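PDB 4GAX: amorpha-4,11-diene synthase from Artemisia annua, which probably cyclises farnesyl diphosphate to a sesquiterpene with loss of diphosphate, the crystallised form being a mutant alpha-bisabolol synthase. Local coordinates for residues K82-G91 / E222-Y230; L161-M169 / I206-W215. All blocks are in the same frame, centred on the assembly; numbering follows the deposited sequence.

Interaction 1 (K82-G91 / E222-Y230)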
loop_
_atom_site.group_PDB
_atom_site.type_symbol
_atom_site.label_atom_id
_atom_site.label_comp_id
_atom_site.label_asym_id
_atom_site.label_seq_id
_atom_site.Cartn_x
_atom_site.Cartn_y
_atom_site.Cartn_z
ATOM N N LYS A 82 -17.606 -2.920 -16.044
ATOM C CA LYS A 82 -18.240 -2.130 -14.993
ATOM C C LYS A 82 -18.510 -2.971 -13.746
ATOM O O LYS A 82 -18.335 -2.498 -12.610
ATOM C CB LYS A 82 -19.535 -1.493 -15.503
ATOM C CG LYS A 82 -20.139 -0.469 -14.552
ATOM C CD LYS A 82 -19.079 0.540 -14.089
ATOM C CE LYS A 82 -19.702 1.803 -13.487
ATOM N NZ LYS A 82 -20.310 1.583 -12.141
ATOM N N LEU A 83 -18.948 -4.210 -13.953
ATOM C CA LEU A 83 -19.226 -5.108 -12.834
ATOM C C LEU A 83 -17.934 -5.444 -12.102
ATOM O O LEU A 83 -17.901 -5.471 -10.864
ATOM C CB LEU A 83 -19.848 -6.401 -13.357
ATOM C CG LEU A 83 -20.286 -7.462 -12.345
ATOM C CD1 LEU A 83 -21.161 -6.847 -11.267
ATOM C CD2 LEU A 83 -21.074 -8.549 -13.086
ATOM N N VAL A 84 -16.871 -5.706 -12.868
ATOM C CA VAL A 84 -15.561 -6.000 -12.288
ATOM C C VAL A 84 -15.119 -4.807 -11.447
ATOM O O VAL A 84 -14.691 -4.958 -10.304
ATOM C CB VAL A 84 -14.504 -6.298 -13.389
ATOM C CG1 VAL A 84 -13.097 -6.308 -12.807
ATOM C CG2 VAL A 84 -14.804 -7.629 -14.090
ATOM N N ASP A 85 -15.244 -3.610 -12.008
ATOM C CA ASP A 85 -14.871 -2.398 -11.268
ATOM C C ASP A 85 -15.644 -2.264 -9.945
ATOM O O ASP A 85 -15.097 -1.871 -8.912
ATOM C CB ASP A 85 -15.164 -1.183 -12.138
ATOM C CG ASP A 85 -14.790 0.116 -11.481
ATOM O OD1 ASP A 85 -13.662 0.219 -10.952
ATOM O OD2 ASP A 85 -15.616 1.057 -11.519
ATOM N N GLU A 86 -16.935 -2.566 -9.972
ATOM C CA GLU A 86 -17.744 -2.405 -8.769
ATOM C C GLU A 86 -17.334 -3.441 -7.720
ATOM O O GLU A 86 -17.204 -3.130 -6.526
ATOM C CB GLU A 86 -19.218 -2.530 -9.124
ATOM C CG GLU A 86 -19.706 -1.378 -9.963
ATOM C CD GLU A 86 -21.090 -1.632 -10.523
ATOM O OE1 GLU A 86 -21.645 -2.718 -10.231
ATOM O OE2 GLU A 86 -21.614 -0.754 -11.251
ATOM N N ILE A 87 -17.101 -4.668 -8.169
ATOM C CA ILE A 87 -16.646 -5.708 -7.247
ATOM C C ILE A 87 -15.311 -5.298 -6.600
ATOM O O ILE A 87 -15.121 -5.470 -5.396
ATOM C CB ILE A 87 -16.510 -7.062 -7.971
ATOM C CG1 ILE A 87 -17.891 -7.538 -8.421
ATOM C CG2 ILE A 87 -15.844 -8.101 -7.059
ATOM C CD1 ILE A 87 -17.847 -8.742 -9.412
ATOM N N GLN A 88 -14.406 -4.727 -7.391
ATOM C CA GLN A 88 -13.088 -4.354 -6.884
ATOM C C GLN A 88 -13.188 -3.199 -5.894
ATOM O O GLN A 88 -12.589 -3.223 -4.815
ATOM C CB GLN A 88 -12.146 -3.974 -8.044
ATOM C CG GLN A 88 -11.678 -5.160 -8.890
ATOM C CD GLN A 88 -10.846 -4.718 -10.102
ATOM O OE1 GLN A 88 -10.917 -3.566 -10.532
ATOM N NE2 GLN A 88 -10.058 -5.635 -10.646
ATOM N N ARG A 89 -13.936 -2.172 -6.271
ATOM C CA ARG A 89 -14.086 -1.009 -5.407
ATOM C C ARG A 89 -14.918 -1.298 -4.169
ATOM O O ARG A 89 -14.739 -0.648 -3.129
ATOM C CB ARG A 89 -14.670 0.161 -6.203
ATOM C CG ARG A 89 -13.799 0.518 -7.428
ATOM C CD ARG A 89 -14.355 1.725 -8.131
ATOM N NE ARG A 89 -14.173 2.916 -7.318
ATOM C CZ ARG A 89 -14.297 4.158 -7.776
ATOM N NH1 ARG A 89 -14.634 4.372 -9.043
ATOM N NH2 ARG A 89 -14.084 5.187 -6.964
ATOM N N LEU A 90 -15.846 -2.251 -4.277
ATOM C CA LEU A 90 -16.625 -2.655 -3.094
ATOM C C LEU A 90 -15.806 -3.523 -2.118
ATOM O O LEU A 90 -16.253 -3.831 -0.994
ATOM C CB LEU A 90 -17.909 -3.387 -3.492
ATOM C CG LEU A 90 -18.975 -2.488 -4.134
ATOM C CD1 LEU A 90 -20.115 -3.351 -4.715
ATOM C CD2 LEU A 90 -19.511 -1.507 -3.099
ATOM N N GLY A 91 -14.626 -3.933 -2.571
ATOM C CA GLY A 91 -13.651 -4.579 -1.711
ATOM C C GLY A 91 -13.844 -6.076 -1.586
ATOM O O GLY A 91 -13.354 -6.676 -0.626
ATOM N N GLU A 222 -10.492 2.305 0.010
ATOM C CA GLU A 222 -11.501 2.607 -1.028
ATOM C C GLU A 222 -12.837 1.936 -0.716
ATOM O O GLU A 222 -13.894 2.557 -0.825
ATOM C CB GLU A 222 -11.017 2.210 -2.421
ATOM C CG GLU A 222 -12.106 2.214 -3.517
ATOM C CD GLU A 222 -12.605 3.615 -3.874
ATOM O OE1 GLU A 222 -11.998 4.620 -3.415
ATOM O OE2 GLU A 222 -13.609 3.714 -4.633
ATOM N N ALA A 223 -12.787 0.683 -0.286
ATOM C CA ALA A 223 -14.007 -0.059 0.003
ATOM C C ALA A 223 -14.847 0.631 1.068
ATOM O O ALA A 223 -16.057 0.803 0.891
ATOM C CB ALA A 223 -13.683 -1.510 0.422
ATOM N N VAL A 224 -14.216 1.052 2.160
ATOM C CA VAL A 224 -14.969 1.726 3.223
ATOM C C VAL A 224 -15.649 2.986 2.710
ATOM O O VAL A 224 -16.729 3.341 3.186
ATOM C CB VAL A 224 -14.108 2.066 4.488
ATOM C CG1 VAL A 224 -13.209 0.919 4.857
ATOM C CG2 VAL A 224 -13.287 3.304 4.268
ATOM N N GLN A 225 -15.037 3.664 1.739
ATOM C CA GLN A 225 -15.631 4.896 1.214
ATOM C C GLN A 225 -16.586 4.609 0.052
ATOM O O GLN A 225 -17.583 5.310 -0.127
ATOM C CB GLN A 225 -14.538 5.885 0.764
ATOM C CG GLN A 225 -13.552 6.276 1.863
ATOM C CD GLN A 225 -12.358 7.070 1.332
ATOM O OE1 GLN A 225 -12.349 7.516 0.179
ATOM N NE2 GLN A 225 -11.343 7.248 2.179
ATOM N N TYR A 226 -16.289 3.586 -0.744
ATOM C CA TYR A 226 -17.111 3.326 -1.933
ATOM C C TYR A 226 -18.438 2.651 -1.587
ATOM O O TYR A 226 -19.460 2.881 -2.231
ATOM C CB TYR A 226 -16.347 2.486 -2.948
ATOM C CG TYR A 226 -17.037 2.401 -4.301
ATOM C CD1 TYR A 226 -17.120 3.520 -5.130
ATOM C CD2 TYR A 226 -17.587 1.206 -4.756
ATOM C CE1 TYR A 226 -17.741 3.454 -6.377
ATOM C CE2 TYR A 226 -18.219 1.129 -6.012
ATOM C CZ TYR A 226 -18.286 2.254 -6.812
ATOM O OH TYR A 226 -18.907 2.186 -8.045
ATOM N N ILE A 227 -18.417 1.810 -0.567
ATOM C CA ILE A 227 -19.602 1.071 -0.185
ATOM C C ILE A 227 -20.828 1.986 0.031
ATOM O O ILE A 227 -21.857 1.787 -0.623
ATOM C CB ILE A 227 -19.320 0.127 1.012
ATOM C CG1 ILE A 227 -18.502 -1.083 0.541
ATOM C CG2 ILE A 227 -20.631 -0.349 1.623
ATOM C CD1 ILE A 227 -18.024 -1.995 1.685
ATOM N N PRO A 228 -20.711 3.023 0.889
ATOM C CA PRO A 228 -21.889 3.888 1.072
ATOM C C PRO A 228 -22.268 4.676 -0.179
ATOM O O PRO A 228 -23.461 4.888 -0.417
ATOM C CB PRO A 228 -21.449 4.864 2.180
ATOM C CG PRO A 228 -19.939 4.871 2.099
ATOM C CD PRO A 228 -19.589 3.443 1.756
ATOM N N PHE A 229 -21.287 5.132 -0.954
ATOM C CA PHE A 229 -21.627 5.828 -2.185
ATOM C C PHE A 229 -22.400 4.881 -3.108
ATOM O O PHE A 229 -23.417 5.264 -3.697
ATOM C CB PHE A 229 -20.394 6.397 -2.900
ATOM C CG PHE A 229 -20.692 6.910 -4.288
ATOM C CD1 PHE A 229 -21.259 8.158 -4.468
ATOM C CD2 PHE A 229 -20.431 6.130 -5.407
ATOM C CE1 PHE A 229 -21.559 8.631 -5.735
ATOM C CE2 PHE A 229 -20.730 6.596 -6.679
ATOM C CZ PHE A 229 -21.297 7.853 -6.838
ATOM N N TYR A 230 -21.930 3.641 -3.226
ATOM C CA TYR A 230 -22.574 2.693 -4.145
ATOM C C TYR A 230 -24.003 2.407 -3.673
ATOM O O TYR A 230 -24.943 2.375 -4.467
ATOM C CB TYR A 230 -21.761 1.391 -4.245
ATOM C CG TYR A 230 -22.291 0.414 -5.284
ATOM C CD1 TYR A 230 -22.034 0.596 -6.644
ATOM C CD2 TYR A 230 -23.053 -0.687 -4.904
ATOM C CE1 TYR A 230 -22.524 -0.306 -7.604
ATOM C CE2 TYR A 230 -23.547 -1.583 -5.849
ATOM C CZ TYR A 230 -23.273 -1.393 -7.192
ATOM O OH TYR A 230 -23.776 -2.281 -8.117
HETATM O O HOH W 1 -24.570 -1.052 -10.493
#

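Interaction 2 (L161-M169 / I206-W215)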
loop_
_atom_site.group_PDB
_atom_site.type_symbol
_atom_site.label_atom_id
_atom_site.label_comp_id
_atom_site.label_asym_id
_atom_site.label_seq_id
_atom_site.Cartn_x
_atom_site.Cartn_y
_atom_site.Cartn_z
ATOM N N LEU A 161 -15.112 11.368 -14.878
ATOM C CA LEU A 161 -14.493 10.716 -13.736
ATOM C C LEU A 161 -13.704 9.478 -14.125
ATOM O O LEU A 161 -12.619 9.252 -13.587
ATOM C CB LEU A 161 -15.550 10.344 -12.694
ATOM C CG LEU A 161 -15.709 11.273 -11.500
ATOM C CD1 LEU A 161 -16.829 10.737 -10.616
ATOM C CD2 LEU A 161 -14.387 11.358 -10.729
ATOM N N GLU A 162 -14.243 8.660 -15.031
ATOM C CA GLU A 162 -13.516 7.466 -15.465
ATOM C C GLU A 162 -12.208 7.851 -16.148
ATOM O O GLU A 162 -11.188 7.159 -16.011
ATOM C CB GLU A 162 -14.358 6.593 -16.416
ATOM C CG GLU A 162 -15.510 5.850 -15.754
ATOM C CD GLU A 162 -16.293 4.969 -16.739
ATOM O OE1 GLU A 162 -16.107 5.120 -17.972
ATOM O OE2 GLU A 162 -17.087 4.116 -16.277
ATOM N N LEU A 163 -12.237 8.948 -16.895
ATOM C CA LEU A 163 -11.040 9.401 -17.602
ATOM C C LEU A 163 -10.006 9.920 -16.610
ATOM O O LEU A 163 -8.808 9.616 -16.718
ATOM C CB LEU A 163 -11.409 10.495 -18.615
ATOM C CG LEU A 163 -10.235 11.205 -19.293
ATOM C CD1 LEU A 163 -9.363 10.234 -20.107
ATOM C CD2 LEU A 163 -10.785 12.320 -20.195
ATOM N N TYR A 164 -10.473 10.693 -15.637
ATOM C CA TYR A 164 -9.598 11.194 -14.589
ATOM C C TYR A 164 -8.891 10.018 -13.891
ATOM O O TYR A 164 -7.666 10.018 -13.728
ATOM C CB TYR A 164 -10.392 12.036 -13.593
ATOM C CG TYR A 164 -9.635 12.343 -12.317
ATOM C CD1 TYR A 164 -8.744 13.412 -12.247
ATOM C CD2 TYR A 164 -9.814 11.561 -11.177
ATOM C CE1 TYR A 164 -8.033 13.687 -11.047
ATOM C CE2 TYR A 164 -9.114 11.826 -9.987
ATOM C CZ TYR A 164 -8.231 12.883 -9.929
ATOM O OH TYR A 164 -7.551 13.128 -8.745
ATOM N N GLU A 165 -9.658 9.006 -13.508
ATOM C CA GLU A 165 -9.066 7.869 -12.811
ATOM C C GLU A 165 -8.036 7.155 -13.678
ATOM O O GLU A 165 -6.992 6.721 -13.168
ATOM C CB GLU A 165 -10.133 6.881 -12.306
ATOM C CG GLU A 165 -11.155 7.481 -11.339
ATOM C CD GLU A 165 -10.555 7.847 -9.978
ATOM O OE1 GLU A 165 -9.313 7.763 -9.812
ATOM O OE2 GLU A 165 -11.330 8.216 -9.058
ATOM N N ALA A 166 -8.310 7.044 -14.978
ATOM C CA ALA A 166 -7.340 6.425 -15.898
ATOM C C ALA A 166 -5.976 7.147 -15.919
ATOM O O ALA A 166 -4.911 6.504 -16.068
ATOM C CB ALA A 166 -7.913 6.355 -17.299
ATOM N N THR A 167 -6.000 8.473 -15.763
ATOM C CA THR A 167 -4.761 9.269 -15.836
ATOM C C THR A 167 -3.783 8.858 -14.746
ATOM O O THR A 167 -2.578 8.984 -14.914
ATOM C CB THR A 167 -5.007 10.799 -15.729
ATOM O OG1 THR A 167 -5.461 11.124 -14.403
ATOM C CG2 THR A 167 -6.052 11.259 -16.757
ATOM N N SER A 168 -4.300 8.362 -13.625
ATOM C CA SER A 168 -3.423 7.919 -12.528
ATOM C C SER A 168 -2.517 6.749 -12.881
ATOM O O SER A 168 -1.533 6.509 -12.171
ATOM C CB SER A 168 -4.235 7.526 -11.297
ATOM O OG SER A 168 -4.967 8.641 -10.866
ATOM N N MET A 169 -2.846 6.017 -13.949
ATOM C CA MET A 169 -2.061 4.855 -14.360
ATOM C C MET A 169 -1.016 5.218 -15.387
ATOM O O MET A 169 -0.392 4.329 -15.967
ATOM C CB MET A 169 -2.951 3.768 -14.994
ATOM C CG MET A 169 -4.251 3.512 -14.268
ATOM S SD MET A 169 -4.002 2.791 -12.643
ATOM C CE MET A 169 -3.333 1.190 -13.053
ATOM N N ILE A 206 -16.984 13.087 -6.487
ATOM C CA ILE A 206 -16.010 13.795 -7.329
ATOM C C ILE A 206 -14.871 14.379 -6.471
ATOM O O ILE A 206 -13.700 14.246 -6.793
ATOM C CB ILE A 206 -16.680 14.942 -8.086
ATOM C CG1 ILE A 206 -17.755 14.385 -9.023
ATOM C CG2 ILE A 206 -15.642 15.759 -8.869
ATOM C CD1 ILE A 206 -18.663 15.469 -9.614
ATOM N N GLN A 207 -15.212 15.032 -5.372
ATOM C CA GLN A 207 -14.181 15.694 -4.577
ATOM C C GLN A 207 -13.245 14.698 -3.892
ATOM O O GLN A 207 -12.055 14.975 -3.743
ATOM C CB GLN A 207 -14.797 16.681 -3.585
ATOM C CG GLN A 207 -14.418 18.153 -3.853
ATOM C CD GLN A 207 -12.909 18.381 -4.140
ATOM O OE1 GLN A 207 -12.023 17.778 -3.507
ATOM N NE2 GLN A 207 -12.622 19.270 -5.099
ATOM N N ARG A 208 -13.739 13.519 -3.521
ATOM C CA ARG A 208 -12.814 12.528 -2.952
ATOM C C ARG A 208 -11.816 12.068 -4.014
ATOM O O ARG A 208 -10.624 11.965 -3.737
ATOM C CB ARG A 208 -13.518 11.337 -2.268
ATOM C CG ARG A 208 -14.489 10.537 -3.122
ATOM C CD ARG A 208 -15.118 9.373 -2.315
ATOM N NE ARG A 208 -14.126 8.380 -1.958
ATOM C CZ ARG A 208 -13.964 7.204 -2.563
ATOM N NH1 ARG A 208 -14.757 6.814 -3.557
ATOM N NH2 ARG A 208 -12.997 6.403 -2.157
ATOM N N ALA A 209 -12.301 11.830 -5.233
ATOM C CA ALA A 209 -11.428 11.442 -6.336
ATOM C C ALA A 209 -10.365 12.508 -6.616
ATOM O O ALA A 209 -9.184 12.191 -6.820
ATOM C CB ALA A 209 -12.254 11.161 -7.591
ATOM N N LEU A 210 -10.786 13.770 -6.636
ATOM C CA LEU A 210 -9.854 14.876 -6.855
ATOM C C LEU A 210 -8.803 14.992 -5.740
ATOM O O LEU A 210 -7.645 15.354 -5.994
ATOM C CB LEU A 210 -10.625 16.195 -6.997
ATOM C CG LEU A 210 -11.517 16.313 -8.240
ATOM C CD1 LEU A 210 -12.257 17.651 -8.256
ATOM C CD2 LEU A 210 -10.702 16.134 -9.514
ATOM N N LYS A 211 -9.206 14.697 -4.504
ATOM C CA LYS A 211 -8.275 14.702 -3.371
ATOM C C LYS A 211 -7.227 13.585 -3.502
ATOM O O LYS A 211 -6.046 13.800 -3.214
ATOM C CB LYS A 211 -9.038 14.562 -2.049
ATOM C CG LYS A 211 -8.259 14.982 -0.803
ATOM C CD LYS A 211 -9.157 15.723 0.207
ATOM C CE LYS A 211 -9.546 17.128 -0.286
ATOM N NZ LYS A 211 -10.987 17.261 -0.700
ATOM N N LYS A 212 -7.649 12.401 -3.932
ATOM C CA LYS A 212 -6.714 11.295 -4.154
ATOM C C LYS A 212 -7.324 10.327 -5.151
ATOM O O LYS A 212 -8.440 9.815 -4.948
ATOM C CB LYS A 212 -6.402 10.555 -2.840
ATOM C CG LYS A 212 -5.446 9.364 -3.035
ATOM C CD LYS A 212 -5.166 8.622 -1.718
ATOM C CE LYS A 212 -4.323 9.445 -0.759
ATOM N NZ LYS A 212 -3.687 8.560 0.284
ATOM N N PRO A 213 -6.614 10.079 -6.257
ATOM C CA PRO A 213 -7.231 9.183 -7.231
ATOM C C PRO A 213 -7.284 7.739 -6.734
ATOM O O PRO A 213 -6.514 7.349 -5.840
ATOM C CB PRO A 213 -6.325 9.317 -8.443
ATOM C CG PRO A 213 -5.006 9.780 -7.901
ATOM C CD PRO A 213 -5.318 10.620 -6.714
ATOM N N LEU A 214 -8.203 6.973 -7.320
ATOM C CA LEU A 214 -8.482 5.602 -6.939
ATOM C C LEU A 214 -7.228 4.714 -6.873
ATOM O O LEU A 214 -7.036 3.929 -5.921
ATOM C CB LEU A 214 -9.477 5.027 -7.955
ATOM C CG LEU A 214 -9.903 3.577 -7.813
ATOM C CD1 LEU A 214 -10.547 3.378 -6.451
ATOM C CD2 LEU A 214 -10.892 3.225 -8.933
ATOM N N TRP A 215 -6.376 4.850 -7.878
ATOM C CA TRP A 215 -5.162 4.031 -7.983
ATOM C C TRP A 215 -4.232 4.231 -6.793
ATOM O O TRP A 215 -3.579 3.288 -6.339
ATOM C CB TRP A 215 -4.442 4.361 -9.288
ATOM C CG TRP A 215 -3.109 3.654 -9.527
ATOM C CD1 TRP A 215 -1.934 4.254 -9.888
ATOM C CD2 TRP A 215 -2.826 2.241 -9.445
ATOM N NE1 TRP A 215 -0.938 3.310 -10.031
ATOM C CE2 TRP A 215 -1.457 2.071 -9.765
ATOM C CE3 TRP A 215 -3.585 1.112 -9.117
ATOM C CZ2 TRP A 215 -0.833 0.814 -9.774
ATOM C CZ3 TRP A 215 -2.966 -0.138 -9.129
ATOM C CH2 TRP A 215 -1.602 -0.277 -9.462
HETATM O O HOH W 2 -7.148 6.301 -10.331
#

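Interaction 1 (K82-G91 / E222-Y230)
One carboxylate oxygen, E222 OE2, takes two N-H groups from R89: NE at 2.9 Å and NH2 at 2.8 Å. The oxygen of this side-on salt bridge lies practically in the guanidinium plane, but both nitrogens come from one face of the carboxylate. E222 OE1 is taken by R208 and R217. A bend at chi3 (70°) lays the R89 guanidinium flat on the Y226 ring, centres 4.4 Å apart and planes 18° from parallel; R89 CB sits over that ring as a CH-pi contact. Here the end of helix 77-89, in the N-terminal terpene synthase region, crosses helix 219-232, segment axes at 120°. L90 packs between Y226 and Y230, CD2 on Y226 CD2 and Y230 CB, CD1 over the Y230 face. G91 ends its helix in a Schellman motif, CA against A223 CB, where a side chain would collide. A leucine in place of R89 would probably leave E222 OE2 without this mate and strip Y226 of its flat cationic cover. A water joins E86 OE2 to Y230 OH, which also bonds N237. With arginines on both oxygens E222 is likely to stay ionised, while salt bridge and Y226 stack both hold the R89 guanidinium.

Interaction 2 (L161-M169 / I206-W215)
M169 wraps over W215 where the two segments pack tightly. Bends at chi2 and chi3 fold the methionine back, so that SD sits 3.5 Å from the centroid of the five-membered ring and on the same face CE lies over the six-membered ring as a CH-pi contact; this is a Met-aromatic contact in which the methionine chain crosses the indole at about a right angle. The indole NE1 bonds N508. Next to it, E165 turns at chi2 to bring its carboxylate to the chain after helix 200-211: L214 N donates to OE1 at 2.8 Å, nearly straight (160°), on the syn side but out of the carboxylate plane. A water donates to both E165 OE1 and E165 O and accepts from W215 N, so L214 N is bonded to E165 directly and W215 N through this water. Chi1 of Y164 turns the ring away from its own backbone N and aims it at the last helical turn, where its hydroxyl donates to A209 O at 2.7 Å; L210 CD2 lies over the ring face. The other end is looser. L161, partly exposed, meets I206 CG1 through CD1 at 4.1 Å and A209 CB through CD2. Segments 161-167 and 206-211 run 16° from parallel, axes 10.9 Å apart. Around the contact, helix 175-194 packs on Y164 through T184 and L188, helix 120-129 sends R125 against E165, M169 and L214, and helix 519-535 brings I526 and H530 to W215.

The two contacts lie about 14 Å apart, centre to centre, and segments 161-169 and 206-215 both fall between 82-91 and 222-230 in the sequence. Helices 200-211 and 219-232 are consecutive, and their side chains join the pair: R208 NH2 forms a salt bridge with E222 OE1, whose modelled distance of 2.4 Å is too short to be trusted although the pairing of charges is clear, and probably bonds Q225 OE1 too. L214 adds apolar cover, its CD2 3.7 Å from R89 NE. R89 and E222 thus pack against L214, whose N is held by E165. No substrate or metal takes part in either; catalysis in this family belongs to the metal-binding domain.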